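Local coordinates for disulfide bond protein A (Staphylococcus aureus, PDB 3BCI) that probably acts as a thioredoxin-fold thiol-disulfide oxidoreductase in oxidative protein folding, at residues A[151-160]-A[163-173]. Numbering follows the deposited sequence.
Sequences PTAFINGEKV and PYDYESYEKLL
Val-160 sets its CG1 methyl over the centre of the Tyr-169 ring, 3.9 Å from the centroid and 11° off the ring normal, which defines a CH-pi contact. Its chi1 of 178° turns CG1 anti to the backbone N; the same methyl also lies beside Ser-168 OG, which is hydrogen-bonded to the backbone N of Asp-162. Ala-153 CB approaches the same ring obliquely, 3.7 Å from Tyr-169 CE1. Tyr-169 OH donates to Pro-163 O (2.7 Å), a bond made at the ring's edge that helps fix the ring's orientation. Farther along, Ile-155 divides its branches: CD1 packs on Leu-172 CB at 3.7 Å, whereas CG2 meets Leu-173 CD2 at 3.7 Å, the Leu-173 side chain crossing it nearly at right angles. At the other end, Tyr-164 places its OH 3.3 Å from CG of Pro-151, the residue after a cis peptide bond, and both side chains also touch Tyr-25 of the CxxC motif. The axes of strand 152-155 and helix 166-173 approach to 9.4 Å at 21°, joining the C-terminal helix of the thioredoxin fold to its beta-hairpin. With no hydrogen bond between the segments, cohesion rests on apolar and CH-pi contacts, while the hydroxyl of buried Tyr-169 is satisfied within its own segment.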
ATOM      1  N   PRO A 151      -4.562   6.823  -9.051  1.00 29.89           N
ATOM      2  CA  PRO A 151      -3.781   5.585  -9.049  1.00 29.24           C
ATOM      3  C   PRO A 151      -3.434   5.095 -10.453  1.00 31.82           C
ATOM      4  O   PRO A 151      -4.170   5.337 -11.404  1.00 29.39           O
ATOM      5  CB  PRO A 151      -4.708   4.609  -8.337  1.00 25.93           C
ATOM      6  CG  PRO A 151      -6.064   5.047  -8.836  1.00 27.95           C
ATOM      7  CD  PRO A 151      -5.975   6.557  -8.721  1.00 27.47           C
ATOM      8  N   THR A 152      -2.296   4.423 -10.572  0.50 28.08           N
ATOM      9  CA  THR A 152      -1.865   3.850 -11.842  0.50 28.89           C
ATOM     10  C   THR A 152      -1.205   2.525 -11.500  0.50 31.35           C
ATOM     11  O   THR A 152      -0.597   2.386 -10.440  0.50 29.31           O
ATOM     12  CB  THR A 152      -0.861   4.762 -12.603  0.50 30.80           C
ATOM     13  OG1 THR A 152       0.146   5.245 -11.704  0.50 21.57           O
ATOM     14  CG2 THR A 152      -1.591   5.935 -13.245  0.50 42.12           C
ATOM     15  N   ALA A 153      -1.347   1.545 -12.385  1.00 27.55           N
ATOM     16  CA  ALA A 153      -0.767   0.233 -12.145  1.00 22.29           C
ATOM     17  C   ALA A 153       0.010  -0.256 -13.349  1.00 23.74           C
ATOM     18  O   ALA A 153      -0.323   0.064 -14.486  1.00 23.96           O
ATOM     19  CB  ALA A 153      -1.870  -0.762 -11.783  1.00 23.63           C
ATOM     20  N   PHE A 154       1.059  -1.027 -13.079  1.00 22.86           N
ATOM     21  CA  PHE A 154       1.916  -1.581 -14.115  1.00 24.93           C
ATOM     22  C   PHE A 154       2.236  -3.036 -13.788  1.00 28.31           C
ATOM     23  O   PHE A 154       2.350  -3.407 -12.620  1.00 25.65           O
ATOM     24  CB  PHE A 154       3.226  -0.786 -14.187  1.00 21.55           C
ATOM     25  CG  PHE A 154       3.040   0.656 -14.576  1.00 27.19           C
ATOM     26  CD1 PHE A 154       3.144   1.050 -15.905  1.00 24.99           C
ATOM     27  CD2 PHE A 154       2.750   1.618 -13.613  1.00 26.34           C
ATOM     28  CE1 PHE A 154       2.962   2.389 -16.270  1.00 31.66           C
ATOM     29  CE2 PHE A 154       2.567   2.955 -13.965  1.00 29.73           C
ATOM     30  CZ  PHE A 154       2.672   3.343 -15.293  1.00 30.37           C
ATOM     31  N   ILE A 155       2.369  -3.857 -14.823  1.00 23.05           N
ATOM     32  CA  ILE A 155       2.720  -5.260 -14.650  1.00 25.79           C
ATOM     33  C   ILE A 155       3.959  -5.448 -15.514  1.00 23.82           C
ATOM     34  O   ILE A 155       3.899  -5.342 -16.739  1.00 22.60           O
ATOM     35  CB  ILE A 155       1.582  -6.195 -15.106  1.00 26.88           C
ATOM     36  CG1 ILE A 155       0.332  -5.933 -14.254  1.00 27.13           C
ATOM     37  CG2 ILE A 155       2.021  -7.646 -14.965  1.00 23.88           C
ATOM     38  CD1 ILE A 155      -0.842  -6.848 -14.547  1.00 24.19           C
ATOM     39  N   ASN A 156       5.084  -5.707 -14.858  1.00 24.75           N
ATOM     40  CA  ASN A 156       6.365  -5.843 -15.537  1.00 27.08           C
ATOM     41  C   ASN A 156       6.597  -4.608 -16.396  1.00 31.44           C
ATOM     42  O   ASN A 156       7.077  -4.700 -17.527  1.00 29.12           O
ATOM     43  CB  ASN A 156       6.415  -7.104 -16.405  1.00 25.00           C
ATOM     44  CG  ASN A 156       6.479  -8.373 -15.578  1.00 25.90           C
ATOM     45  OD1 ASN A 156       6.854  -8.344 -14.405  1.00 27.13           O
ATOM     46  ND2 ASN A 156       6.124  -9.497 -16.189  1.00 31.14           N
ATOM     47  N   GLY A 157       6.227  -3.451 -15.851  1.00 23.32           N
ATOM     48  CA  GLY A 157       6.425  -2.199 -16.555  1.00 21.80           C
ATOM     49  C   GLY A 157       5.405  -1.845 -17.615  1.00 25.70           C
ATOM     50  O   GLY A 157       5.504  -0.777 -18.207  1.00 25.49           O
ATOM     51  N   GLU A 158       4.446  -2.733 -17.869  1.00 23.10           N
ATOM     52  CA  GLU A 158       3.404  -2.479 -18.865  1.00 27.26           C
ATOM     53  C   GLU A 158       2.207  -1.879 -18.140  1.00 23.52           C
ATOM     54  O   GLU A 158       1.756  -2.405 -17.119  1.00 20.99           O
ATOM     55  CB  GLU A 158       2.995  -3.784 -19.559  1.00 28.27           C
ATOM     56  CG  GLU A 158       4.097  -4.410 -20.390  1.00 46.90           C
ATOM     57  CD  GLU A 158       4.136  -3.878 -21.811  1.00 54.78           C
ATOM     58  OE1 GLU A 158       3.821  -2.686 -22.020  1.00 49.44           O
ATOM     59  OE2 GLU A 158       4.492  -4.657 -22.719  1.00 61.12           O
ATOM     60  N   LYS A 159       1.687  -0.777 -18.665  1.00 24.83           N
ATOM     61  CA  LYS A 159       0.561  -0.111 -18.027  1.00 26.01           C
ATOM     62  C   LYS A 159      -0.729  -0.915 -18.094  1.00 28.69           C
ATOM     63  O   LYS A 159      -1.076  -1.461 -19.137  1.00 30.69           O
ATOM     64  CB  LYS A 159       0.323   1.259 -18.670  1.00 38.42           C
ATOM     65  CG  LYS A 159      -0.657   2.130 -17.891  1.00 44.62           C
ATOM     66  CD  LYS A 159      -0.923   3.454 -18.589  1.00 59.14           C
ATOM     67  CE  LYS A 159      -2.259   3.439 -19.317  1.00 64.86           C
ATOM     68  NZ  LYS A 159      -3.404   3.365 -18.361  1.00 66.59           N
ATOM     69  N   VAL A 160      -1.429  -0.991 -16.970  1.00 21.00           N
ATOM     70  CA  VAL A 160      -2.702  -1.691 -16.907  1.00 23.54           C
ATOM     71  C   VAL A 160      -3.714  -0.714 -17.514  1.00 31.31           C
ATOM     72  O   VAL A 160      -3.907   0.384 -16.990  1.00 27.49           O
ATOM     73  CB  VAL A 160      -3.084  -2.005 -15.448  1.00 29.93           C
ATOM     74  CG1 VAL A 160      -4.448  -2.688 -15.394  1.00 23.78           C
ATOM     75  CG2 VAL A 160      -2.007  -2.899 -14.812  1.00 25.56           C
ATOM     76  N   PRO A 163      -6.878   0.335 -14.458  1.00 29.06           N
ATOM     77  CA  PRO A 163      -6.444  -0.058 -13.115  1.00 25.00           C
ATOM     78  C   PRO A 163      -7.560  -0.308 -12.109  1.00 27.19           C
ATOM     79  O   PRO A 163      -7.305  -0.783 -11.006  1.00 27.56           O
ATOM     80  CB  PRO A 163      -5.527   1.091 -12.708  1.00 22.03           C
ATOM     81  CG  PRO A 163      -6.217   2.272 -13.334  1.00 28.75           C
ATOM     82  CD  PRO A 163      -6.538   1.746 -14.723  1.00 23.53           C
ATOM     83  N   TYR A 164      -8.796  -0.010 -12.498  1.00 25.19           N
ATOM     84  CA  TYR A 164      -9.937  -0.216 -11.618  1.00 21.22           C
ATOM     85  C   TYR A 164     -10.645  -1.523 -11.931  1.00 23.20           C
ATOM     86  O   TYR A 164     -11.562  -1.919 -11.225  1.00 25.60           O
ATOM     87  CB  TYR A 164     -10.937   0.933 -11.772  1.00 23.39           C
ATOM     88  CG  TYR A 164     -10.362   2.286 -11.429  1.00 27.94           C
ATOM     89  CD1 TYR A 164     -10.182   2.672 -10.101  1.00 28.30           C
ATOM     90  CD2 TYR A 164      -9.982   3.176 -12.432  1.00 23.63           C
ATOM     91  CE1 TYR A 164      -9.639   3.909  -9.779  1.00 28.60           C
ATOM     92  CE2 TYR A 164      -9.436   4.419 -12.119  1.00 25.00           C
ATOM     93  CZ  TYR A 164      -9.268   4.775 -10.789  1.00 26.15           C
ATOM     94  OH  TYR A 164      -8.720   5.993 -10.465  1.00 30.42           O
ATOM     95  N   ASP A 165     -10.208  -2.195 -12.984  1.00 27.30           N
ATOM     96  CA  ASP A 165     -10.840  -3.441 -13.397  1.00 28.22           C
ATOM     97  C   ASP A 165      -9.922  -4.653 -13.277  1.00 26.58           C
ATOM     98  O   ASP A 165      -8.919  -4.763 -13.976  1.00 23.11           O
ATOM     99  CB  ASP A 165     -11.339  -3.275 -14.835  1.00 31.28           C
ATOM    100  CG  ASP A 165     -11.962  -4.532 -15.391  1.00 36.01           C
ATOM    101  OD1 ASP A 165     -12.439  -5.373 -14.599  1.00 38.46           O
ATOM    102  OD2 ASP A 165     -11.985  -4.666 -16.630  1.00 37.00           O
ATOM    103  N   TYR A 166     -10.274  -5.564 -12.376  1.00 29.69           N
ATOM    104  CA  TYR A 166      -9.481  -6.767 -12.171  1.00 30.54           C
ATOM    105  C   TYR A 166      -9.162  -7.480 -13.479  1.00 30.53           C
ATOM    106  O   TYR A 166      -8.033  -7.925 -13.686  1.00 27.12           O
ATOM    107  CB  TYR A 166     -10.215  -7.731 -11.233  1.00 32.90           C
ATOM    108  CG  TYR A 166      -9.657  -9.133 -11.255  1.00 33.40           C
ATOM    109  CD1 TYR A 166      -8.392  -9.411 -10.743  1.00 38.08           C
ATOM    110  CD2 TYR A 166     -10.378 -10.178 -11.828  1.00 37.07           C
ATOM    111  CE1 TYR A 166      -7.855 -10.696 -10.803  1.00 33.95           C
ATOM    112  CE2 TYR A 166      -9.853 -11.466 -11.894  1.00 37.60           C
ATOM    113  CZ  TYR A 166      -8.593 -11.718 -11.380  1.00 44.01           C
ATOM    114  OH  TYR A 166      -8.072 -12.988 -11.452  1.00 44.56           O
ATOM    115  N   GLU A 167     -10.151  -7.585 -14.366  1.00 29.44           N
ATOM    116  CA  GLU A 167      -9.948  -8.275 -15.636  1.00 28.88           C
ATOM    117  C   GLU A 167      -8.872  -7.639 -16.503  1.00 25.80           C
ATOM    118  O   GLU A 167      -8.296  -8.298 -17.370  1.00 29.12           O
ATOM    119  CB  GLU A 167     -11.262  -8.352 -16.418  1.00 36.84           C
ATOM    120  CG  GLU A 167     -12.431  -8.837 -15.581  1.00 48.41           C
ATOM    121  CD  GLU A 167     -13.563  -9.394 -16.417  0.50 55.26           C
ATOM    122  OE1 GLU A 167     -13.904  -8.781 -17.451  0.50 57.80           O
ATOM    123  OE2 GLU A 167     -14.120 -10.443 -16.030  0.50 57.53           O
ATOM    124  N   SER A 168      -8.601  -6.357 -16.281  1.00 27.37           N
ATOM    125  CA  SER A 168      -7.574  -5.684 -17.062  1.00 26.94           C
ATOM    126  C   SER A 168      -6.195  -6.154 -16.594  1.00 27.24           C
ATOM    127  O   SER A 168      -5.238  -6.186 -17.370  1.00 27.95           O
ATOM    128  CB  SER A 168      -7.706  -4.165 -16.916  1.00 25.07           C
ATOM    129  OG  SER A 168      -6.805  -3.512 -17.787  1.00 25.92           O
ATOM    130  N   TYR A 169      -6.094  -6.520 -15.321  1.00 23.43           N
ATOM    131  CA  TYR A 169      -4.826  -7.020 -14.785  1.00 25.68           C
ATOM    132  C   TYR A 169      -4.644  -8.441 -15.302  1.00 23.88           C
ATOM    133  O   TYR A 169      -3.580  -8.810 -15.802  1.00 28.66           O
ATOM    134  CB  TYR A 169      -4.851  -7.056 -13.255  1.00 23.92           C
ATOM    135  CG  TYR A 169      -4.865  -5.704 -12.587  1.00 25.35           C
ATOM    136  CD1 TYR A 169      -3.727  -5.216 -11.937  1.00 22.49           C
ATOM    137  CD2 TYR A 169      -6.014  -4.915 -12.594  1.00 22.55           C
ATOM    138  CE1 TYR A 169      -3.737  -3.978 -11.311  1.00 21.15           C
ATOM    139  CE2 TYR A 169      -6.035  -3.674 -11.972  1.00 24.31           C
ATOM    140  CZ  TYR A 169      -4.894  -3.211 -11.332  1.00 24.38           C
ATOM    141  OH  TYR A 169      -4.913  -1.981 -10.720  1.00 21.59           O
ATOM    142  N   GLU A 170      -5.700  -9.232 -15.165  1.00 24.52           N
ATOM    143  CA  GLU A 170      -5.707 -10.622 -15.597  1.00 34.35           C
ATOM    144  C   GLU A 170      -5.294 -10.724 -17.060  1.00 38.40           C
ATOM    145  O   GLU A 170      -4.598 -11.661 -17.459  1.00 34.83           O
ATOM    146  CB  GLU A 170      -7.107 -11.207 -15.391  1.00 34.08           C
ATOM    147  CG  GLU A 170      -7.215 -12.697 -15.616  1.00 44.35           C
ATOM    148  CD  GLU A 170      -8.544 -13.245 -15.141  1.00 52.77           C
ATOM    149  OE1 GLU A 170      -9.592 -12.723 -15.577  1.00 62.45           O
ATOM    150  OE2 GLU A 170      -8.542 -14.197 -14.332  1.00 59.96           O
ATOM    151  N   LYS A 171      -5.713  -9.744 -17.852  1.00 34.27           N
ATOM    152  CA  LYS A 171      -5.389  -9.705 -19.270  1.00 35.06           C
ATOM    153  C   LYS A 171      -3.876  -9.711 -19.471  1.00 37.67           C
ATOM    154  O   LYS A 171      -3.355 -10.498 -20.257  1.00 39.78           O
ATOM    155  CB  LYS A 171      -6.009  -8.458 -19.899  1.00 49.57           C
ATOM    156  CG  LYS A 171      -5.966  -8.408 -21.414  1.00 58.54           C
ATOM    157  CD  LYS A 171      -6.854  -7.282 -21.917  1.00 61.77           C
ATOM    158  CE  LYS A 171      -6.304  -6.660 -23.184  0.50 65.18           C
ATOM    159  NZ  LYS A 171      -7.117  -5.487 -23.607  0.50 63.49           N
ATOM    160  N   LEU A 172      -3.173  -8.842 -18.750  1.00 33.86           N
ATOM    161  CA  LEU A 172      -1.718  -8.770 -18.849  1.00 39.73           C
ATOM    162  C   LEU A 172      -1.029  -9.992 -18.252  1.00 36.06           C
ATOM    163  O   LEU A 172       0.026 -10.414 -18.725  1.00 44.72           O
ATOM    164  CB  LEU A 172      -1.193  -7.520 -18.136  1.00 35.71           C
ATOM    165  CG  LEU A 172      -1.220  -6.207 -18.910  1.00 37.80           C
ATOM    166  CD1 LEU A 172      -0.619  -5.098 -18.056  1.00 33.58           C
ATOM    167  CD2 LEU A 172      -0.434  -6.368 -20.199  1.00 38.04           C
ATOM    168  N   LEU A 173      -1.634 -10.559 -17.214  1.00 32.63           N
ATOM    169  CA  LEU A 173      -1.059 -11.706 -16.523  1.00 33.10           C
ATOM    170  C   LEU A 173      -1.251 -13.036 -17.239  1.00 41.65           C
ATOM    171  O   LEU A 173      -0.506 -13.982 -16.988  1.00 47.43           O
ATOM    172  CB  LEU A 173      -1.628 -11.795 -15.098  1.00 26.67           C
ATOM    173  CG  LEU A 173      -1.283 -10.616 -14.178  1.00 31.39           C
ATOM    174  CD1 LEU A 173      -2.104 -10.693 -12.914  1.00 24.65           C
ATOM    175  CD2 LEU A 173       0.199 -10.622 -13.860  1.00 25.28           C
TER